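PDB 7CPO: MHC class I antigen from Anolis carolinensis, which probably presents bound peptides to T cells in a groove between two helices, as MHC class I molecules do in other vertebrates. Local coordinates for residues A[167-170]-A[171-175]; A[104-107]-A[108-112]; A[219-223]-A[224-228]; A[250-253]-A[254-257]; A[75-78]-A[79-82]. All blocks are in the same frame, centred on the assembly; numbering follows the deposited sequence.

Contact 1 of 5, residues A[167-170]-A[171-175]; sequences IEWL and QRYLN
Trp-169 receives the end of Arg-172 over one face of its indole. Arg-172 NH1 sits above the middle of the ring system, 3.4 Å from Trp-169 CD2, and CZ of Arg-172 is 4.5 Å from the centroid of the six-membered ring, almost on the normal. The guanidinium plane stands at 71° to the indole, so this cation-pi contact is made edge-down rather than flat; with a mild bend at chi3 (-142°) the arginine chain passes over the ring. The more deeply buried part is where Tyr-173 meets the same tryptophan. Tyr-173 CE1 comes within 3.7 Å of Trp-169 CE3, the two rings being inclined by 34°. One face of the tyrosine ring also covers Trp-169 O, which accepts from Tyr-173 N at 2.7 Å. Beside them, Leu-170 CD1 reaches Leu-174 CG at 4.0 Å, and Leu-170 rests on Val-30 and Leu-105 of the sheet below.

The outer side is more exposed to solvent. Glu-168 OE1 and Arg-172 NH2 stay 4.9 Å apart, opposite charges that do not touch. A water donates to Glu-168 O at 2.8 Å and only weakly to Gln-171 OE1, while the extended Gln-171 chain lays its NE2 3.6 Å from Ile-167 CG2. Tyr-173 OH points the other way, bonded to Tyr-62 OH and to the backbone of the bound peptide, one of whose polar side chains also meets the Trp-169 ring. This aromatic cluster along successive turns of helix 152-176 is consistent with the A pocket at one end of the class I peptide groove.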
# COMPACT_ATOMS: atom_id res chain seq x y z
N ILE A 167 -10.18 -12.43 -13.55
CA ILE A 167 -11.19 -11.46 -13.96
C ILE A 167 -12.56 -11.87 -13.44
O ILE A 167 -13.35 -11.03 -13.00
CB ILE A 167 -11.18 -11.32 -15.50
CG1 ILE A 167 -9.87 -10.65 -15.96
CG2 ILE A 167 -12.40 -10.55 -16.00
CD1 ILE A 167 -9.84 -9.12 -15.70
N GLU A 168 -12.87 -13.17 -13.50
CA GLU A 168 -14.16 -13.66 -13.02
C GLU A 168 -14.32 -13.44 -11.52
O GLU A 168 -15.38 -13.03 -11.05
CB GLU A 168 -14.31 -15.13 -13.38
CG GLU A 168 -14.74 -15.32 -14.82
CD GLU A 168 -14.45 -16.71 -15.34
OE1 GLU A 168 -13.95 -17.55 -14.56
OE2 GLU A 168 -14.74 -16.96 -16.53
N TRP A 169 -13.27 -13.70 -10.74
CA TRP A 169 -13.36 -13.41 -9.31
C TRP A 169 -13.46 -11.91 -9.07
O TRP A 169 -14.29 -11.45 -8.26
CB TRP A 169 -12.16 -13.99 -8.59
CG TRP A 169 -12.30 -15.47 -8.42
CD1 TRP A 169 -11.60 -16.43 -9.07
CD2 TRP A 169 -13.22 -16.16 -7.55
NE1 TRP A 169 -12.01 -17.67 -8.67
CE2 TRP A 169 -13.00 -17.54 -7.73
CE3 TRP A 169 -14.19 -15.75 -6.64
CZ2 TRP A 169 -13.72 -18.52 -7.03
CZ3 TRP A 169 -14.91 -16.72 -5.94
CH2 TRP A 169 -14.67 -18.09 -6.15
N LEU A 170 -12.66 -11.12 -9.79
CA LEU A 170 -12.73 -9.67 -9.66
C LEU A 170 -14.15 -9.19 -9.90
O LEU A 170 -14.68 -8.40 -9.12
CB LEU A 170 -11.76 -9.01 -10.64
CG LEU A 170 -11.93 -7.48 -10.76
CD1 LEU A 170 -11.78 -6.81 -9.40
CD2 LEU A 170 -10.97 -6.87 -11.77
N GLN A 171 -14.79 -9.69 -10.96
CA GLN A 171 -16.15 -9.27 -11.24
C GLN A 171 -17.12 -9.73 -10.16
O GLN A 171 -18.08 -9.02 -9.84
CB GLN A 171 -16.59 -9.78 -12.60
CG GLN A 171 -15.93 -9.07 -13.77
CD GLN A 171 -15.93 -9.93 -15.02
OE1 GLN A 171 -16.15 -11.15 -14.94
NE2 GLN A 171 -15.73 -9.31 -16.18
N ARG A 172 -16.90 -10.91 -9.58
CA ARG A 172 -17.71 -11.34 -8.44
C ARG A 172 -17.48 -10.42 -7.25
O ARG A 172 -18.44 -10.01 -6.59
CB ARG A 172 -17.39 -12.78 -8.03
CG ARG A 172 -18.29 -13.81 -8.61
CD ARG A 172 -17.79 -15.21 -8.28
NE ARG A 172 -18.01 -16.08 -9.43
CZ ARG A 172 -17.07 -16.75 -10.09
NH1 ARG A 172 -15.79 -16.70 -9.71
NH2 ARG A 172 -17.43 -17.49 -11.13
N TYR A 173 -16.21 -10.10 -6.97
CA TYR A 173 -15.90 -9.30 -5.79
C TYR A 173 -16.52 -7.92 -5.90
O TYR A 173 -17.09 -7.40 -4.93
CB TYR A 173 -14.39 -9.22 -5.61
CG TYR A 173 -13.72 -10.55 -5.28
CD1 TYR A 173 -14.44 -11.59 -4.69
CD2 TYR A 173 -12.37 -10.77 -5.56
CE1 TYR A 173 -13.83 -12.82 -4.38
CE2 TYR A 173 -11.76 -11.98 -5.25
CZ TYR A 173 -12.50 -13.00 -4.67
OH TYR A 173 -11.90 -14.20 -4.36
N LEU A 174 -16.45 -7.31 -7.08
CA LEU A 174 -16.96 -5.96 -7.26
C LEU A 174 -18.44 -5.88 -6.94
O LEU A 174 -18.90 -4.92 -6.32
CB LEU A 174 -16.70 -5.47 -8.68
CG LEU A 174 -15.28 -4.97 -8.96
CD1 LEU A 174 -15.09 -4.87 -10.45
CD2 LEU A 174 -15.06 -3.63 -8.28
N ASN A 175 -19.20 -6.89 -7.35
CA ASN A 175 -20.61 -6.92 -7.01
C ASN A 175 -20.80 -7.15 -5.51
O ASN A 175 -21.59 -6.46 -4.87
CB ASN A 175 -21.34 -8.00 -7.80
CG ASN A 175 -22.77 -8.20 -7.32
OD1 ASN A 175 -23.58 -7.29 -7.44
ND2 ASN A 175 -23.06 -9.36 -6.75
O HOH W 1 -17.72 -13.11 -12.57

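Contact 2 of 5, residues A[104-107]-A[108-112]; sequences ELRN and DWSKG
Arg-106 reaches across the tip of a hairpin to the hydroxyl of Ser-110. The arginine runs out straight from CG to NE (chi2 -170°) and brings NH1 to 2.8 Å from Ser-110 OG, with the hydroxyl oxygen lying in the guanidinium plane. That hydroxyl in turn donates to Asp-108 OD1 at 2.7 Å, meeting the carboxylate oxygen on its syn lone pair. Ser-110 N reaches the same OD1 from above the carboxylate plane, closing an Asx turn, so two donors grip one oxygen. On the arginine's other flank, NE makes a 3.5 Å salt bridge to Glu-104 OE1, while Glu-104 OE2 bonds Ser-4 OG.

Leu-105 and Trp-109 lie slantwise to each other, Leu-105 CD2 being 4.1 Å from Trp-109 CZ3. The backbone beneath is a type I turn from Arg-106 to Trp-109 followed by a G1 beta bulge: Trp-109 N donates to Arg-106 O, and Arg-106 N to Ser-110 O at 2.8 Å. The antiparallel pairing continues with the hydrogen-bonded pair Glu-104 and Gly-112.

The hairpin joins neighbouring strands 96-105 and 111-119 of the groove floor. Leu-105 and Trp-109 face helix 152-176, touching Gln-171, and Lys-111 NZ bonds Glu-163 O on that helix.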
# COMPACT_ATOMS: atom_id res chain seq x y z
N GLU A 104 -6.37 -6.62 -14.32
CA GLU A 104 -7.02 -5.33 -14.45
C GLU A 104 -8.17 -5.46 -15.44
O GLU A 104 -8.00 -6.04 -16.51
CB GLU A 104 -6.02 -4.27 -14.94
CG GLU A 104 -6.58 -2.87 -14.94
CD GLU A 104 -5.68 -1.88 -15.66
OE1 GLU A 104 -4.68 -2.31 -16.25
OE2 GLU A 104 -6.00 -0.67 -15.64
N LEU A 105 -9.33 -4.93 -15.07
CA LEU A 105 -10.48 -4.87 -15.96
C LEU A 105 -10.80 -3.40 -16.23
O LEU A 105 -11.26 -2.68 -15.33
CB LEU A 105 -11.69 -5.57 -15.33
CG LEU A 105 -12.96 -5.52 -16.16
CD1 LEU A 105 -12.76 -6.25 -17.51
CD2 LEU A 105 -14.14 -6.06 -15.37
N ARG A 106 -10.57 -2.95 -17.45
CA ARG A 106 -10.81 -1.53 -17.72
C ARG A 106 -12.27 -1.28 -18.06
O ARG A 106 -13.06 -2.22 -18.30
CB ARG A 106 -9.87 -1.05 -18.84
CG ARG A 106 -8.45 -1.52 -18.61
CD ARG A 106 -7.42 -0.90 -19.52
NE ARG A 106 -6.13 -1.58 -19.33
CZ ARG A 106 -5.74 -2.65 -20.02
NH1 ARG A 106 -6.52 -3.16 -20.98
NH2 ARG A 106 -4.56 -3.22 -19.77
N ASN A 107 -12.66 0.00 -18.05
CA ASN A 107 -14.05 0.38 -18.30
C ASN A 107 -14.51 0.06 -19.71
O ASN A 107 -15.71 -0.03 -19.95
CB ASN A 107 -14.26 1.88 -18.06
CG ASN A 107 -14.58 2.18 -16.62
OD1 ASN A 107 -14.84 1.27 -15.82
ND2 ASN A 107 -14.58 3.47 -16.27
N ASP A 108 -13.58 -0.09 -20.64
CA ASP A 108 -13.92 -0.49 -21.99
C ASP A 108 -13.98 -2.01 -22.15
O ASP A 108 -14.10 -2.49 -23.28
CB ASP A 108 -12.93 0.13 -22.97
CG ASP A 108 -11.51 -0.43 -22.80
OD1 ASP A 108 -11.28 -1.30 -21.94
OD2 ASP A 108 -10.61 0.00 -23.55
N TRP A 109 -13.88 -2.77 -21.05
CA TRP A 109 -13.93 -4.23 -21.02
C TRP A 109 -12.71 -4.89 -21.68
O TRP A 109 -12.74 -6.09 -21.98
CB TRP A 109 -15.25 -4.73 -21.60
CG TRP A 109 -16.35 -4.29 -20.69
CD1 TRP A 109 -17.02 -3.09 -20.72
CD2 TRP A 109 -16.86 -5.01 -19.56
NE1 TRP A 109 -17.94 -3.04 -19.69
CE2 TRP A 109 -17.86 -4.20 -18.96
CE3 TRP A 109 -16.58 -6.27 -19.00
CZ2 TRP A 109 -18.57 -4.60 -17.83
CZ3 TRP A 109 -17.29 -6.66 -17.89
CH2 TRP A 109 -18.27 -5.83 -17.31
N SER A 110 -11.64 -4.13 -21.89
CA SER A 110 -10.34 -4.74 -22.08
C SER A 110 -9.73 -5.08 -20.71
O SER A 110 -10.11 -4.53 -19.66
CB SER A 110 -9.41 -3.81 -22.87
OG SER A 110 -9.01 -2.67 -22.12
N LYS A 111 -8.77 -6.00 -20.73
CA LYS A 111 -8.19 -6.52 -19.51
C LYS A 111 -6.68 -6.61 -19.64
O LYS A 111 -6.12 -6.63 -20.74
CB LYS A 111 -8.78 -7.88 -19.16
CG LYS A 111 -9.13 -8.72 -20.33
CD LYS A 111 -10.07 -9.85 -19.92
CE LYS A 111 -10.03 -10.98 -20.93
NZ LYS A 111 -10.95 -12.09 -20.55
N GLY A 112 -6.01 -6.63 -18.49
CA GLY A 112 -4.59 -6.89 -18.43
C GLY A 112 -4.27 -7.75 -17.23
O GLY A 112 -5.14 -8.09 -16.43

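Contact 3 of 5, residues A[219-223]-A[224-228]; sequences WTRDG and EVWLQ
A tight beta hairpin of the C1-set immunoglobulin domain turns here, with a type I' turn from Arg-221 to Glu-224 joining strand 216-221 to the short strand 224-225. Arg-221 and Glu-224 form the hydrogen-bonded pair, Arg-221 N to Glu-224 O at 2.8 Å and Glu-224 N to Arg-221 O at 3.0 Å. Gly-223 takes the second corner with backbone angles that suit glycine.

The main side-chain contact runs between Arg-221 and Trp-226, which lie side by side and point the same way. With CG opposite the backbone N (chi1 -179°) and the rest extended, the arginine lays CD over the centre of the indole's six-membered ring, 3.5 Å from Trp-226 CD2, in a CH-pi contact. Farther out the guanidinium stacks on the ring at 28° between planes, NH1 standing 3.5 Å from Trp-226 CH2, while CZ makes an off-centre cation-pi contact. Arg-221 NE is bonded to Tyr-259 OH. Gln-228 CB covers the opposite face of the indole.

On the inner side Trp-219 packs against Cys-205 and Cys-261, the core disulfide. Trp-226 N bonds Trp-219 O at 2.9 Å, and beside it a water accepts from Trp-219 N at 3.0 Å and donates to Trp-226 O at 2.6 Å.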
# COMPACT_ATOMS: atom_id res chain seq x y z
N TRP A 219 -2.07 24.40 -5.26
CA TRP A 219 -2.13 25.80 -4.88
C TRP A 219 -2.22 26.68 -6.13
O TRP A 219 -1.47 26.50 -7.09
CB TRP A 219 -0.91 26.17 -4.04
CG TRP A 219 -1.11 25.86 -2.61
CD1 TRP A 219 -0.58 24.81 -1.91
CD2 TRP A 219 -1.89 26.62 -1.69
NE1 TRP A 219 -1.00 24.87 -0.61
CE2 TRP A 219 -1.80 25.96 -0.44
CE3 TRP A 219 -2.66 27.78 -1.79
CZ2 TRP A 219 -2.46 26.44 0.70
CZ3 TRP A 219 -3.31 28.26 -0.67
CH2 TRP A 219 -3.20 27.59 0.56
N THR A 220 -3.15 27.62 -6.11
CA THR A 220 -3.25 28.58 -7.19
C THR A 220 -2.80 29.96 -6.73
O THR A 220 -2.73 30.26 -5.53
CB THR A 220 -4.68 28.62 -7.74
OG1 THR A 220 -5.61 28.80 -6.68
CG2 THR A 220 -4.99 27.33 -8.44
N ARG A 221 -2.43 30.78 -7.70
CA ARG A 221 -2.00 32.16 -7.49
C ARG A 221 -2.71 32.99 -8.53
O ARG A 221 -2.52 32.77 -9.73
CB ARG A 221 -0.47 32.29 -7.63
CG ARG A 221 0.12 33.67 -7.39
CD ARG A 221 1.63 33.55 -7.51
NE ARG A 221 2.34 34.78 -7.23
CZ ARG A 221 2.85 35.58 -8.17
NH1 ARG A 221 2.72 35.29 -9.46
NH2 ARG A 221 3.50 36.67 -7.81
N ASP A 222 -3.57 33.92 -8.08
CA ASP A 222 -4.48 34.63 -9.00
C ASP A 222 -5.18 33.65 -9.93
O ASP A 222 -5.36 33.91 -11.12
CB ASP A 222 -3.76 35.71 -9.82
CG ASP A 222 -3.05 36.74 -8.97
OD1 ASP A 222 -3.37 36.86 -7.76
OD2 ASP A 222 -2.18 37.45 -9.52
N GLY A 223 -5.55 32.49 -9.39
CA GLY A 223 -6.31 31.52 -10.12
C GLY A 223 -5.50 30.50 -10.90
O GLY A 223 -6.07 29.49 -11.32
N GLU A 224 -4.20 30.73 -11.10
CA GLU A 224 -3.36 29.87 -11.92
C GLU A 224 -2.60 28.85 -11.07
O GLU A 224 -2.19 29.14 -9.94
CB GLU A 224 -2.36 30.71 -12.72
CG GLU A 224 -2.98 31.76 -13.66
CD GLU A 224 -3.92 31.17 -14.69
OE1 GLU A 224 -5.14 31.47 -14.62
OE2 GLU A 224 -3.45 30.40 -15.57
N VAL A 225 -2.39 27.65 -11.63
CA VAL A 225 -1.65 26.63 -10.90
C VAL A 225 -0.24 27.12 -10.62
O VAL A 225 0.43 27.69 -11.50
CB VAL A 225 -1.63 25.30 -11.68
CG1 VAL A 225 -0.74 24.28 -10.97
CG2 VAL A 225 -3.05 24.74 -11.85
N TRP A 226 0.24 26.89 -9.40
CA TRP A 226 1.49 27.48 -8.93
C TRP A 226 2.32 26.39 -8.25
O TRP A 226 1.81 25.67 -7.39
CB TRP A 226 1.20 28.65 -7.98
CG TRP A 226 2.40 29.46 -7.53
CD1 TRP A 226 3.02 29.40 -6.31
CD2 TRP A 226 3.09 30.47 -8.28
NE1 TRP A 226 4.06 30.30 -6.26
CE2 TRP A 226 4.12 30.97 -7.45
CE3 TRP A 226 2.94 31.01 -9.56
CZ2 TRP A 226 5.00 31.97 -7.87
CZ3 TRP A 226 3.81 32.00 -9.98
CH2 TRP A 226 4.83 32.47 -9.13
N LEU A 227 3.59 26.28 -8.65
CA LEU A 227 4.45 25.22 -8.16
C LEU A 227 5.75 25.74 -7.56
O LEU A 227 6.57 24.94 -7.10
CB LEU A 227 4.78 24.22 -9.28
CG LEU A 227 3.54 23.47 -9.77
CD1 LEU A 227 3.63 23.17 -11.26
CD2 LEU A 227 3.35 22.22 -8.96
N GLN A 228 5.95 27.04 -7.54
CA GLN A 228 7.14 27.59 -6.92
C GLN A 228 7.01 27.53 -5.40
O GLN A 228 5.99 27.95 -4.84
CB GLN A 228 7.34 29.03 -7.39
CG GLN A 228 8.38 29.81 -6.63
CD GLN A 228 8.53 31.20 -7.19
OE1 GLN A 228 8.57 31.40 -8.41
NE2 GLN A 228 8.62 32.19 -6.30
O HOH W 2 0.48 23.60 -6.63

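Contact 4 of 5, residues A[250-253]-A[254-257]; sequences KVDP and KERE
Between Asp-252 and Glu-255 the chain reverses through a type II beta turn, with Pro-253 at the first corner and Lys-254 at the second. Lys-254 has a positive phi of 69°, which a type II turn asks of that position. None of the approaches between the two segments qualifies as a hydrogen bond; Pro-253 O and Glu-255 N, for instance, come to 3.0 Å at a poor angle. Pro-253 is also poorly ordered.

Side chains from the two ends of the turn converge. Asp-252 OD2 lies 2.8 Å from Glu-255 OE2 as modelled, and the same Glu-255 OE2 is 3.1 Å from Asp-252 CB. The carboxylates meet at a slant, their planes 66° apart. Two acceptors so close would repel if both were charged, which may favour a proton on one of them. Outside partners may offset some of this: Asp-252 OD2 is bonded to Tyr-259 OH, and Glu-255 OE1 makes a salt bridge to Arg-258 NH1. The glutamate chain, extended beyond CG (chi2 163°), reaches toward the aspartate. On the inner side Val-251 CG2 touches Arg-256 CG at 4.4 Å, and both residues lean on Leu-203; the guanidinium of Arg-256 pairs with Glu-201.

Such a turn is one of the interstrand connections of an immunoglobulin C1-set domain, passing from strand 243-251 of one sheet to strand 259-264 of the other.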
# COMPACT_ATOMS: atom_id res chain seq x y z
N LYS A 250 5.08 28.64 0.16
CA LYS A 250 5.62 29.77 0.90
C LYS A 250 5.14 31.04 0.22
O LYS A 250 5.40 31.26 -0.97
CB LYS A 250 7.15 29.73 0.99
CG LYS A 250 7.65 30.71 2.06
CD LYS A 250 9.16 30.71 2.28
CE LYS A 250 9.53 29.90 3.54
NZ LYS A 250 9.01 30.48 4.82
N VAL A 251 4.39 31.86 0.96
CA VAL A 251 3.79 33.06 0.41
C VAL A 251 4.35 34.26 1.14
O VAL A 251 4.98 34.16 2.19
CB VAL A 251 2.26 33.07 0.47
CG1 VAL A 251 1.69 31.80 -0.13
CG2 VAL A 251 1.79 33.31 1.90
N ASP A 252 4.02 35.37 0.61
CA ASP A 252 4.76 36.59 0.69
C ASP A 252 4.18 37.49 1.78
O ASP A 252 3.07 37.26 2.27
CB ASP A 252 4.71 37.26 -0.69
CG ASP A 252 4.75 36.22 -1.83
OD1 ASP A 252 5.83 35.64 -2.10
OD2 ASP A 252 3.68 35.96 -2.42
N PRO A 253 4.94 38.50 2.20
CA PRO A 253 4.35 39.51 3.08
C PRO A 253 3.23 40.20 2.32
O PRO A 253 3.36 40.48 1.13
CB PRO A 253 5.51 40.46 3.40
CG PRO A 253 6.72 39.91 2.71
CD PRO A 253 6.24 38.96 1.67
N LYS A 254 2.11 40.42 3.00
CA LYS A 254 1.02 41.25 2.52
C LYS A 254 0.29 40.63 1.34
O LYS A 254 -0.56 41.30 0.75
CB LYS A 254 1.50 42.64 2.07
CG LYS A 254 2.40 43.40 3.07
CD LYS A 254 1.61 44.32 3.96
CE LYS A 254 1.68 45.73 3.41
NZ LYS A 254 0.40 46.45 3.63
N GLU A 255 0.59 39.39 0.95
CA GLU A 255 0.09 38.88 -0.31
C GLU A 255 -0.77 37.64 -0.15
O GLU A 255 -1.08 36.98 -1.14
CB GLU A 255 1.24 38.58 -1.27
CG GLU A 255 1.03 39.18 -2.63
CD GLU A 255 2.29 39.24 -3.45
OE1 GLU A 255 2.24 39.79 -4.58
OE2 GLU A 255 3.33 38.73 -2.99
N ARG A 256 -1.21 37.35 1.08
CA ARG A 256 -1.88 36.09 1.38
C ARG A 256 -3.05 35.80 0.46
O ARG A 256 -3.23 34.66 0.00
CB ARG A 256 -2.35 36.10 2.84
CG ARG A 256 -2.06 34.81 3.54
CD ARG A 256 -2.52 34.86 4.96
NE ARG A 256 -1.56 35.54 5.81
CZ ARG A 256 -1.65 36.81 6.17
NH1 ARG A 256 -2.66 37.56 5.73
NH2 ARG A 256 -0.72 37.33 6.96
N GLU A 257 -3.87 36.82 0.16
CA GLU A 257 -5.16 36.66 -0.51
C GLU A 257 -5.04 36.23 -1.97
O GLU A 257 -6.07 35.99 -2.61
CB GLU A 257 -5.95 37.98 -0.45
CG GLU A 257 -5.41 39.09 -1.38
CD GLU A 257 -4.10 39.72 -0.88
OE1 GLU A 257 -3.63 39.38 0.23
OE2 GLU A 257 -3.54 40.56 -1.62

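Contact 5 of 5, residues A[75-78]-A[79-82]; sequences RSFR and DHLA
His-80 lays its imidazole across Ser-76 O, which stands over one ring face, offset toward the rim, 3.3 Å from His-80 CG. That carbonyl is already committed: it accepts from His-80 N at 2.8 Å, the donor arriving in the carbonyl plane. His-80 ND1 is near the same oxygen, but its angle is too poor for a bond. The other carbonyls of residues 75-78 accept from the turn that follows: Arg-75 O takes Asp-79 N at 3.2 Å with a straight N-H (170°), Phe-77 O takes Leu-81 N at 2.8 Å, and Arg-78 O takes Ala-82 N at 3.2 Å. All four are regular alpha-helical bonds of helix 62-87.

Side-chain polar groups find weaker partners. Ser-76 OG has a weak hydrogen bond to Gly-72 O, and Thr-83 OG1 one to Asp-79 O. Arg-78 NH1 forms a long, weak ion pair with Glu-74 OE2. The bend of Arg-78 at chi3 (-91°) turns the guanidinium back along the helix, and Arg-78 NE remains 6.5 Å from Asp-79 OD1, opposite charges apart.

On the groove side aromatic packing dominates. Phe-77 CD1 meets His-80 CD2 at 4.0 Å, the rings oblique at 34° between planes, and both rings also meet Phe-97 of the sheet. Ser-76, Phe-77 and His-80 pack on apolar side chains of the bound peptide. With the carbonyls of 75-78 satisfied within the helix and charged ends on the outer side, this turn probably meets apolar peptide side chains largely through aromatic rings, with Ser-76 beside them.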
# COMPACT_ATOMS: atom_id res chain seq x y z
N ARG A 75 5.40 -22.63 1.75
CA ARG A 75 6.44 -23.65 1.72
C ARG A 75 7.30 -23.53 0.46
O ARG A 75 8.52 -23.67 0.52
CB ARG A 75 5.83 -25.06 1.83
CG ARG A 75 5.68 -25.52 3.27
CD ARG A 75 5.19 -26.97 3.39
NE ARG A 75 3.93 -27.10 2.67
CZ ARG A 75 2.74 -26.93 3.21
NH1 ARG A 75 2.62 -26.67 4.51
NH2 ARG A 75 1.65 -27.03 2.45
N SER A 76 6.67 -23.25 -0.69
CA SER A 76 7.43 -23.06 -1.93
C SER A 76 8.40 -21.89 -1.80
O SER A 76 9.52 -21.95 -2.32
CB SER A 76 6.48 -22.79 -3.10
OG SER A 76 5.77 -23.94 -3.51
N PHE A 77 7.98 -20.82 -1.13
CA PHE A 77 8.85 -19.64 -1.04
C PHE A 77 10.07 -19.93 -0.17
O PHE A 77 11.17 -19.48 -0.48
CB PHE A 77 8.05 -18.43 -0.54
CG PHE A 77 7.31 -17.71 -1.64
CD1 PHE A 77 6.71 -18.41 -2.67
CD2 PHE A 77 7.23 -16.33 -1.65
CE1 PHE A 77 6.05 -17.76 -3.69
CE2 PHE A 77 6.56 -15.67 -2.68
CZ PHE A 77 5.97 -16.40 -3.70
N ARG A 78 9.90 -20.72 0.90
CA ARG A 78 11.07 -21.15 1.67
C ARG A 78 12.06 -21.88 0.78
O ARG A 78 13.26 -21.61 0.82
CB ARG A 78 10.64 -22.04 2.85
CG ARG A 78 9.68 -21.35 3.80
CD ARG A 78 9.78 -21.95 5.20
NE ARG A 78 8.84 -23.05 5.38
CZ ARG A 78 7.61 -22.88 5.86
NH1 ARG A 78 7.19 -21.66 6.17
NH2 ARG A 78 6.79 -23.92 6.00
N ASP A 79 11.56 -22.81 -0.04
CA ASP A 79 12.41 -23.46 -1.02
C ASP A 79 13.03 -22.45 -1.98
O ASP A 79 14.21 -22.57 -2.33
CB ASP A 79 11.60 -24.49 -1.80
CG ASP A 79 11.45 -25.79 -1.07
OD1 ASP A 79 11.58 -25.80 0.17
OD2 ASP A 79 11.19 -26.81 -1.75
N HIS A 80 12.25 -21.47 -2.45
CA HIS A 80 12.80 -20.53 -3.42
C HIS A 80 13.96 -19.76 -2.82
O HIS A 80 15.03 -19.66 -3.42
CB HIS A 80 11.72 -19.56 -3.94
CG HIS A 80 10.68 -20.19 -4.81
ND1 HIS A 80 10.80 -21.48 -5.29
CD2 HIS A 80 9.49 -19.73 -5.26
CE1 HIS A 80 9.74 -21.78 -6.02
NE2 HIS A 80 8.93 -20.73 -6.01
N LEU A 81 13.76 -19.22 -1.61
CA LEU A 81 14.82 -18.48 -0.94
C LEU A 81 16.09 -19.32 -0.80
O LEU A 81 17.20 -18.78 -0.94
CB LEU A 81 14.34 -18.00 0.43
CG LEU A 81 13.44 -16.78 0.31
CD1 LEU A 81 12.55 -16.59 1.53
CD2 LEU A 81 14.29 -15.56 0.03
N ALA A 82 15.95 -20.63 -0.55
CA ALA A 82 17.13 -21.48 -0.44
C ALA A 82 17.82 -21.66 -1.79
O ALA A 82 19.06 -21.64 -1.87
CB ALA A 82 16.76 -22.85 0.13

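From the N terminus, contact 5 comes first, on helix 62-87 along one wall of the groove. Contact 2 follows, closing the hairpin between strands 96-105 and 111-119 of the floor, and contact 1 lies on helix 152-176, the other wall. Contacts 1 and 2 touch: Gln-171 packs on Trp-109 and Leu-105, and Ile-167 on Lys-111, tying wall to floor. Farther along, in the immunoglobulin domain, contact 3 closes a second hairpin and contact 4 turns between its two sheets, their nearest atoms about 5 Å apart. All five run in series; none nests or crosses. The centres of contacts 4 and 5 are about 59 Å apart.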